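PDB 1VM7: ribokinase, which probably phosphorylates D-ribose at O-5 with ATP and magnesium, giving D-ribose 5-phosphate for nucleotide and amino acid synthesis or the pentose phosphate pathway. Local coordinates for residues 23-28 with 46-51; 78-83 with 103-108. One frame throughout, in Å; residues are numbered along the deposited sequence.

Both contacts reach the small four-stranded sheet of this pfkB-family kinase. Contact 1 pairs its edge strand 40-51 with strand 24-30; contact 2 ties the next strand, 105-110, to the start of helix 79-90. The two meet directly: Ile27 N lies 2.8 Å from Ala106 O, and Ile108 N lies 2.8 Å from Ile27 O, probable hydrogen bonds between neighbouring strands. Contact 1 is partly buried and rests on repeated backbone hydrogen bonds with apolar packing. Contact 2 is smaller and buried, and its chemistry is ionic and polar: a capping aspartate, a threonine and an arginine. Both also border the second subunit.

Contact 1 of 2, residues 23-28 with 46-51; sequences SNIDIV and MNVFPG
Asn24 to Val28 pair with Gly51 to Asn47 in an antiparallel beta hairpin at one edge of the small sheet, the two strand segments running at 149° to each other. Six backbone hydrogen bonds join them in the hydrogen-bonded pairs Asn24-Gly51, Asp26-Phe49 and Val28-Asn47. Among the shortest are Asp26 N to Phe49 O at 2.7 Å and Val28 N to Asn47 O at 2.8 Å, the latter almost straight (169° at the hydrogen). Asn24 N reaches Gly51 O less regularly, from above the carbonyl plane, where strand 40-51 ends.

Side chains alternate between the two faces. On one, the Phe49 ring turns an edge to Val28, whose CG2 lies near the ring plane, 3.7 Å from CE2. The first torsion of Val28 (chi1 179°) sets this methyl beside the backbone N and leaves CG1 anti to that N. Asp26 and Asn24 share this face, and both belong to the predicted ribose site; in ribokinases this sheet forms a lid over the sugar. Glycine suits position 51 because a beta carbon there would run into the carboxylate of Asp26, whose OD2 is 3.8 Å from Gly51 CA.

The other face is apolar. Ile27 and Met46 lie side by side and point the same way, Ile27 CG2 4.0 Å from Met46 CG, and both continue into the dimer interface, against Phe107 and Phe121 of the second subunit, respectively. Ile25 on this face packs against Tyr80 and Leu84 of helix 79-90. Toward the turn of the hairpin a water donates to Val28 O (2.8 Å) and accepts from Asn47 ND2 (2.6 Å), an amide nitrogen that also bonds Glu45.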
ATOM      1  N   SER A  23      -8.223  -2.746  13.939  1.00 33.64           N
ATOM      2  CA  SER A  23      -8.825  -2.722  12.598  1.00 33.66           C
ATOM      3  C   SER A  23      -7.702  -2.380  11.575  1.00 33.83           C
ATOM      4  O   SER A  23      -6.985  -1.403  11.780  1.00 33.99           O
ATOM      5  CB  SER A  23      -9.873  -1.621  12.461  1.00 33.67           C
ATOM      6  OG  SER A  23     -10.952  -1.774  13.341  1.00 34.18           O
ATOM      7  N   ASN A  24      -7.555  -3.161  10.506  1.00 33.76           N
ATOM      8  CA  ASN A  24      -6.491  -3.017   9.507  1.00 35.11           C
ATOM      9  C   ASN A  24      -7.109  -3.211   8.129  1.00 35.26           C
ATOM     10  O   ASN A  24      -8.065  -3.998   7.966  1.00 36.46           O
ATOM     11  CB  ASN A  24      -5.463  -4.123   9.789  1.00 35.44           C
ATOM     12  CG  ASN A  24      -4.219  -4.027   8.945  1.00 39.43           C
ATOM     13  OD1 ASN A  24      -3.344  -3.155   9.167  1.00 42.94           O
ATOM     14  ND2 ASN A  24      -4.088  -4.967   7.983  1.00 39.59           N
ATOM     15  N   ILE A  25      -6.580  -2.506   7.143  1.00 34.92           N
ATOM     16  CA  ILE A  25      -6.827  -2.795   5.749  1.00 34.61           C
ATOM     17  C   ILE A  25      -5.654  -3.616   5.290  1.00 34.46           C
ATOM     18  O   ILE A  25      -4.522  -3.166   5.442  1.00 34.54           O
ATOM     19  CB  ILE A  25      -6.791  -1.501   4.917  1.00 34.42           C
ATOM     20  CG1 ILE A  25      -7.771  -0.487   5.497  1.00 36.85           C
ATOM     21  CG2 ILE A  25      -7.117  -1.778   3.464  1.00 34.38           C
ATOM     22  CD1 ILE A  25      -9.203  -0.966   5.544  1.00 36.27           C
ATOM     23  N   ASP A  26      -5.914  -4.787   4.704  1.00 34.10           N
ATOM     24  CA  ASP A  26      -4.836  -5.584   4.108  1.00 33.73           C
ATOM     25  C   ASP A  26      -4.778  -5.305   2.621  1.00 33.84           C
ATOM     26  O   ASP A  26      -5.738  -5.584   1.889  1.00 32.56           O
ATOM     27  CB  ASP A  26      -5.055  -7.065   4.375  1.00 34.46           C
ATOM     28  CG  ASP A  26      -4.832  -7.420   5.818  1.00 33.50           C
ATOM     29  OD1 ASP A  26      -3.969  -6.803   6.434  1.00 33.72           O
ATOM     30  OD2 ASP A  26      -5.485  -8.333   6.328  1.00 39.54           O
ATOM     31  N   ILE A  27      -3.644  -4.760   2.188  1.00 33.09           N
ATOM     32  CA  ILE A  27      -3.436  -4.369   0.799  1.00 33.22           C
ATOM     33  C   ILE A  27      -2.526  -5.402   0.158  1.00 33.09           C
ATOM     34  O   ILE A  27      -1.327  -5.458   0.460  1.00 33.25           O
ATOM     35  CB  ILE A  27      -2.861  -2.918   0.675  1.00 33.69           C
ATOM     36  CG1 ILE A  27      -3.838  -1.914   1.294  1.00 33.18           C
ATOM     37  CG2 ILE A  27      -2.595  -2.542  -0.778  1.00 33.12           C
ATOM     38  CD1 ILE A  27      -3.170  -0.667   1.774  1.00 36.06           C
ATOM     39  N   VAL A  28      -3.105  -6.247  -0.713  1.00 32.43           N
ATOM     40  CA  VAL A  28      -2.368  -7.371  -1.239  1.00 32.31           C
ATOM     41  C   VAL A  28      -1.898  -6.985  -2.620  1.00 32.87           C
ATOM     42  O   VAL A  28      -2.703  -6.719  -3.519  1.00 32.45           O
ATOM     43  CB  VAL A  28      -3.214  -8.661  -1.286  1.00 33.02           C
ATOM     44  CG1 VAL A  28      -2.395  -9.823  -1.865  1.00 33.97           C
ATOM     45  CG2 VAL A  28      -3.711  -9.007   0.119  1.00 33.29           C
ATOM     46  N   MET A  46      -3.883  -5.482  -7.404  1.00 33.63           N
ATOM     47  CA  MET A  46      -4.037  -4.951  -6.065  1.00 34.47           C
ATOM     48  C   MET A  46      -5.443  -5.234  -5.593  1.00 33.42           C
ATOM     49  O   MET A  46      -6.414  -4.910  -6.273  1.00 33.88           O
ATOM     50  CB  MET A  46      -3.813  -3.453  -6.014  1.00 34.41           C
ATOM     51  CG  MET A  46      -3.826  -2.917  -4.595  1.00 37.23           C
ATOM     52  SD  MET A  46      -3.682  -1.125  -4.538  1.00 36.33           S
ATOM     53  CE  MET A  46      -5.322  -0.649  -4.952  1.00 37.80           C
ATOM     54  N   ASN A  47      -5.527  -5.868  -4.436  1.00 32.61           N
ATOM     55  CA  ASN A  47      -6.776  -6.201  -3.792  1.00 32.65           C
ATOM     56  C   ASN A  47      -6.728  -5.845  -2.320  1.00 32.62           C
ATOM     57  O   ASN A  47      -5.773  -6.128  -1.651  1.00 33.08           O
ATOM     58  CB  ASN A  47      -7.032  -7.700  -3.958  1.00 32.72           C
ATOM     59  CG  ASN A  47      -7.167  -8.093  -5.408  1.00 31.55           C
ATOM     60  OD1 ASN A  47      -8.239  -7.954  -5.987  1.00 36.79           O
ATOM     61  ND2 ASN A  47      -6.103  -8.586  -6.001  1.00 29.04           N
ATOM     62  N   VAL A  48      -7.786  -5.237  -1.826  1.00 32.84           N
ATOM     63  CA  VAL A  48      -7.857  -4.711  -0.488  1.00 32.68           C
ATOM     64  C   VAL A  48      -8.961  -5.453   0.273  1.00 32.57           C
ATOM     65  O   VAL A  48     -10.036  -5.711  -0.263  1.00 31.51           O
ATOM     66  CB  VAL A  48      -8.143  -3.216  -0.585  1.00 33.60           C
ATOM     67  CG1 VAL A  48      -8.107  -2.564   0.746  1.00 34.58           C
ATOM     68  CG2 VAL A  48      -7.083  -2.536  -1.517  1.00 33.84           C
ATOM     69  N   PHE A  49      -8.648  -5.838   1.504  1.00 32.16           N
ATOM     70  CA  PHE A  49      -9.512  -6.638   2.316  1.00 32.12           C
ATOM     71  C   PHE A  49      -9.494  -6.038   3.713  1.00 32.00           C
ATOM     72  O   PHE A  49      -8.447  -5.576   4.182  1.00 32.64           O
ATOM     73  CB  PHE A  49      -8.988  -8.068   2.390  1.00 32.58           C
ATOM     74  CG  PHE A  49      -8.743  -8.685   1.057  1.00 33.34           C
ATOM     75  CD1 PHE A  49      -9.767  -9.323   0.374  1.00 33.47           C
ATOM     76  CD2 PHE A  49      -7.491  -8.609   0.477  1.00 32.80           C
ATOM     77  CE1 PHE A  49      -9.533  -9.914  -0.855  1.00 34.97           C
ATOM     78  CE2 PHE A  49      -7.258  -9.201  -0.734  1.00 35.28           C
ATOM     79  CZ  PHE A  49      -8.271  -9.842  -1.407  1.00 33.37           C
ATOM     80  N   PRO A  50     -10.649  -6.049   4.385  1.00 31.61           N
ATOM     81  CA  PRO A  50     -10.631  -5.728   5.796  1.00 31.74           C
ATOM     82  C   PRO A  50      -9.892  -6.823   6.623  1.00 31.66           C
ATOM     83  O   PRO A  50      -9.906  -7.991   6.278  1.00 31.65           O
ATOM     84  CB  PRO A  50     -12.102  -5.603   6.162  1.00 31.28           C
ATOM     85  CG  PRO A  50     -12.877  -6.242   5.011  1.00 31.88           C
ATOM     86  CD  PRO A  50     -11.978  -6.473   3.886  1.00 31.60           C
ATOM     87  N   GLY A  51      -9.250  -6.398   7.698  1.00 32.29           N
ATOM     88  CA  GLY A  51      -8.408  -7.263   8.502  1.00 32.81           C
ATOM     89  C   GLY A  51      -8.177  -6.669   9.862  1.00 33.07           C
ATOM     90  O   GLY A  51      -8.977  -5.844  10.344  1.00 33.66           O
TER
HETATM   91  O   HOH W   1      -3.727  -8.820  -5.003  1.00 34.74           O

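Contact 2 of 2, residues 78-83 with 103-108; sequences DDYSDL and TGRAFI
Asp78 and Thr103 meet obliquely, and the carboxylate of Asp78 divides its two oxygens among several donors. OD1 takes the backbone N-H of Ser81 at 2.9 Å, nearly along its C-O axis, which makes Asp78 the N-cap of helix 79-90. The hydroxyl Thr103 OG1 donates to the same oxygen, in a bond modelled as very short, while accepting from Gly76 N. OD2 receives Thr103 N on its syn side, 3.0 Å away, and forms a salt bridge with Arg105 NH2 whose hydrogen bond is weak, the two flat groups being turned 52° apart. Threonine suits position 103 because its hydroxyl and backbone N-H serve the two oxygens of one carboxylate. A chi1 of 46° places the carboxylate between the backbone N and carbonyl carbon of Asp78, from where it can both cap the helix and face Thr103.

Arg105 suits its place by being long and bent enough to fold back on its own chain: NE (3.1 Å) and NH2 (3.0 Å) both grip Thr103 O, which lies close to the guanidinium plane, and so fix the rotation of the group. The Tyr80 side chain crosses that of Arg105 at about a right angle, the two planes 59° apart; the ring presents its edge, with CD2 over one guanidinium face and 3.6 Å from Arg105 NH1.

With an alanine in place of Asp78, Ser81 N and Thr103 N would probably lose their acceptors and Arg105 its charged mate.

Helix 79-90 is thus fastened to the segment leading into strand 105-110, which lies between strands 24-30 and 116-121; Tyr80 also packs on Ile25, and Arg105 touches Tyr80 of the second subunit.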
ATOM      1  N   ASP A  78     -10.244   8.435   6.852  1.00 31.33           N
ATOM      2  CA  ASP A  78      -9.955   8.289   5.450  1.00 31.30           C
ATOM      3  C   ASP A  78     -10.973   7.364   4.766  1.00 31.54           C
ATOM      4  O   ASP A  78     -11.898   6.825   5.391  1.00 30.87           O
ATOM      5  CB  ASP A  78      -8.510   7.806   5.261  1.00 31.01           C
ATOM      6  CG  ASP A  78      -8.134   6.658   6.195  1.00 31.57           C
ATOM      7  OD1 ASP A  78      -9.026   5.864   6.616  1.00 29.54           O
ATOM      8  OD2 ASP A  78      -6.930   6.551   6.463  1.00 29.02           O
ATOM      9  N   ASP A  79     -10.807   7.210   3.465  1.00 31.41           N
ATOM     10  CA  ASP A  79     -11.655   6.352   2.679  1.00 31.48           C
ATOM     11  C   ASP A  79     -11.694   4.911   3.239  1.00 31.35           C
ATOM     12  O   ASP A  79     -12.758   4.278   3.280  1.00 30.50           O
ATOM     13  CB  ASP A  79     -11.217   6.414   1.204  1.00 32.25           C
ATOM     14  CG  ASP A  79      -9.693   6.349   1.037  1.00 34.83           C
ATOM     15  OD1 ASP A  79      -8.998   5.748   1.919  1.00 35.97           O
ATOM     16  OD2 ASP A  79      -9.204   6.904   0.025  1.00 38.21           O
ATOM     17  N   TYR A  80     -10.567   4.408   3.717  1.00 30.49           N
ATOM     18  CA  TYR A  80     -10.572   3.089   4.271  1.00 30.65           C
ATOM     19  C   TYR A  80     -11.410   3.042   5.547  1.00 31.07           C
ATOM     20  O   TYR A  80     -12.151   2.082   5.779  1.00 30.64           O
ATOM     21  CB  TYR A  80      -9.145   2.568   4.470  1.00 30.90           C
ATOM     22  CG  TYR A  80      -8.408   2.208   3.160  1.00 30.23           C
ATOM     23  CD1 TYR A  80      -9.087   1.719   2.041  1.00 33.70           C
ATOM     24  CD2 TYR A  80      -7.023   2.275   3.075  1.00 32.38           C
ATOM     25  CE1 TYR A  80      -8.407   1.384   0.831  1.00 30.19           C
ATOM     26  CE2 TYR A  80      -6.336   1.934   1.871  1.00 31.92           C
ATOM     27  CZ  TYR A  80      -7.036   1.480   0.766  1.00 30.88           C
ATOM     28  OH  TYR A  80      -6.349   1.153  -0.410  1.00 31.14           O
ATOM     29  N   SER A  81     -11.312   4.064   6.386  1.00 31.17           N
ATOM     30  CA  SER A  81     -12.131   4.097   7.603  1.00 31.76           C
ATOM     31  C   SER A  81     -13.639   4.095   7.223  1.00 31.95           C
ATOM     32  O   SER A  81     -14.447   3.359   7.796  1.00 31.27           O
ATOM     33  CB  SER A  81     -11.773   5.290   8.512  1.00 31.68           C
ATOM     34  OG  SER A  81     -12.252   6.502   8.003  1.00 32.56           O
ATOM     35  N   ASP A  82     -13.997   4.873   6.205  1.00 32.21           N
ATOM     36  CA  ASP A  82     -15.363   4.853   5.673  1.00 32.37           C
ATOM     37  C   ASP A  82     -15.796   3.473   5.265  1.00 32.62           C
ATOM     38  O   ASP A  82     -16.901   3.077   5.592  1.00 32.07           O
ATOM     39  CB  ASP A  82     -15.539   5.790   4.484  1.00 32.67           C
ATOM     40  CG  ASP A  82     -15.356   7.241   4.859  1.00 33.48           C
ATOM     41  OD1 ASP A  82     -15.523   7.555   6.041  1.00 35.05           O
ATOM     42  OD2 ASP A  82     -15.027   8.048   3.974  1.00 37.65           O
ATOM     43  N   LEU A  83     -14.935   2.744   4.565  1.00 33.53           N
ATOM     44  CA  LEU A  83     -15.269   1.372   4.172  1.00 34.18           C
ATOM     45  C   LEU A  83     -15.463   0.475   5.403  1.00 33.83           C
ATOM     46  O   LEU A  83     -16.394  -0.358   5.434  1.00 32.12           O
ATOM     47  CB  LEU A  83     -14.239   0.800   3.179  1.00 35.64           C
ATOM     48  CG  LEU A  83     -14.343   1.546   1.813  1.00 38.58           C
ATOM     49  CD1 LEU A  83     -13.085   1.382   0.920  1.00 40.38           C
ATOM     50  CD2 LEU A  83     -15.631   1.182   1.038  1.00 38.58           C
ATOM     51  N   THR A 103      -5.971   5.090   8.897  1.00 30.10           N
ATOM     52  CA  THR A 103      -6.442   3.809   9.344  1.00 30.31           C
ATOM     53  C   THR A 103      -5.268   2.851   9.214  1.00 30.51           C
ATOM     54  O   THR A 103      -4.506   2.963   8.272  1.00 29.81           O
ATOM     55  CB  THR A 103      -7.645   3.318   8.449  1.00 30.50           C
ATOM     56  OG1 THR A 103      -8.728   4.262   8.507  1.00 27.71           O
ATOM     57  CG2 THR A 103      -8.146   1.940   8.883  1.00 30.89           C
ATOM     58  N   GLY A 104      -5.123   1.909  10.141  1.00 31.29           N
ATOM     59  CA  GLY A 104      -4.034   0.937  10.104  1.00 31.37           C
ATOM     60  C   GLY A 104      -4.119   0.147   8.804  1.00 31.88           C
ATOM     61  O   GLY A 104      -5.247  -0.127   8.274  1.00 32.32           O
ATOM     62  N   ARG A 105      -2.954  -0.161   8.263  1.00 32.28           N
ATOM     63  CA  ARG A 105      -2.848  -0.876   6.998  1.00 33.68           C
ATOM     64  C   ARG A 105      -1.654  -1.813   6.962  1.00 33.50           C
ATOM     65  O   ARG A 105      -0.683  -1.629   7.696  1.00 34.59           O
ATOM     66  CB  ARG A 105      -2.871   0.088   5.831  1.00 34.52           C
ATOM     67  CG  ARG A 105      -1.775   1.091   5.690  1.00 34.54           C
ATOM     68  CD  ARG A 105      -2.271   2.201   4.792  1.00 36.60           C
ATOM     69  NE  ARG A 105      -3.398   2.852   5.429  1.00 38.72           N
ATOM     70  CZ  ARG A 105      -4.200   3.771   4.894  1.00 39.43           C
ATOM     71  NH1 ARG A 105      -4.036   4.228   3.661  1.00 39.75           N
ATOM     72  NH2 ARG A 105      -5.190   4.246   5.630  1.00 38.78           N
ATOM     73  N   ALA A 106      -1.775  -2.866   6.199  1.00 33.43           N
ATOM     74  CA  ALA A 106      -0.672  -3.803   6.016  1.00 33.67           C
ATOM     75  C   ALA A 106      -0.494  -3.944   4.511  1.00 33.91           C
ATOM     76  O   ALA A 106      -1.470  -4.104   3.750  1.00 32.99           O
ATOM     77  CB  ALA A 106      -0.960  -5.116   6.663  1.00 33.66           C
ATOM     78  N   PHE A 107       0.752  -3.828   4.080  1.00 33.78           N
ATOM     79  CA  PHE A 107       1.102  -3.919   2.661  1.00 34.17           C
ATOM     80  C   PHE A 107       1.764  -5.261   2.430  1.00 34.95           C
ATOM     81  O   PHE A 107       2.893  -5.496   2.893  1.00 35.17           O
ATOM     82  CB  PHE A 107       2.058  -2.816   2.285  1.00 33.41           C
ATOM     83  CG  PHE A 107       1.501  -1.459   2.515  1.00 34.03           C
ATOM     84  CD1 PHE A 107       1.651  -0.833   3.747  1.00 34.37           C
ATOM     85  CD2 PHE A 107       0.805  -0.807   1.522  1.00 33.52           C
ATOM     86  CE1 PHE A 107       1.140   0.431   3.954  1.00 32.92           C
ATOM     87  CE2 PHE A 107       0.308   0.483   1.735  1.00 35.06           C
ATOM     88  CZ  PHE A 107       0.472   1.088   2.942  1.00 32.29           C
ATOM     89  N   ILE A 108       1.045  -6.131   1.731  1.00 34.79           N
ATOM     90  CA  ILE A 108       1.394  -7.530   1.632  1.00 34.72           C
ATOM     91  C   ILE A 108       1.814  -7.795   0.196  1.00 34.72           C
ATOM     92  O   ILE A 108       1.007  -7.717  -0.728  1.00 35.34           O
ATOM     93  CB  ILE A 108       0.206  -8.460   2.015  1.00 34.64           C
ATOM     94  CG1 ILE A 108      -0.340  -8.127   3.408  1.00 33.77           C
ATOM     95  CG2 ILE A 108       0.635  -9.960   1.906  1.00 33.80           C
ATOM     96  CD1 ILE A 108      -1.733  -8.658   3.692  1.00 36.17           C
TER
HETATM   97  O   HOH W   2      -6.467   5.982   2.231  1.00 41.55           O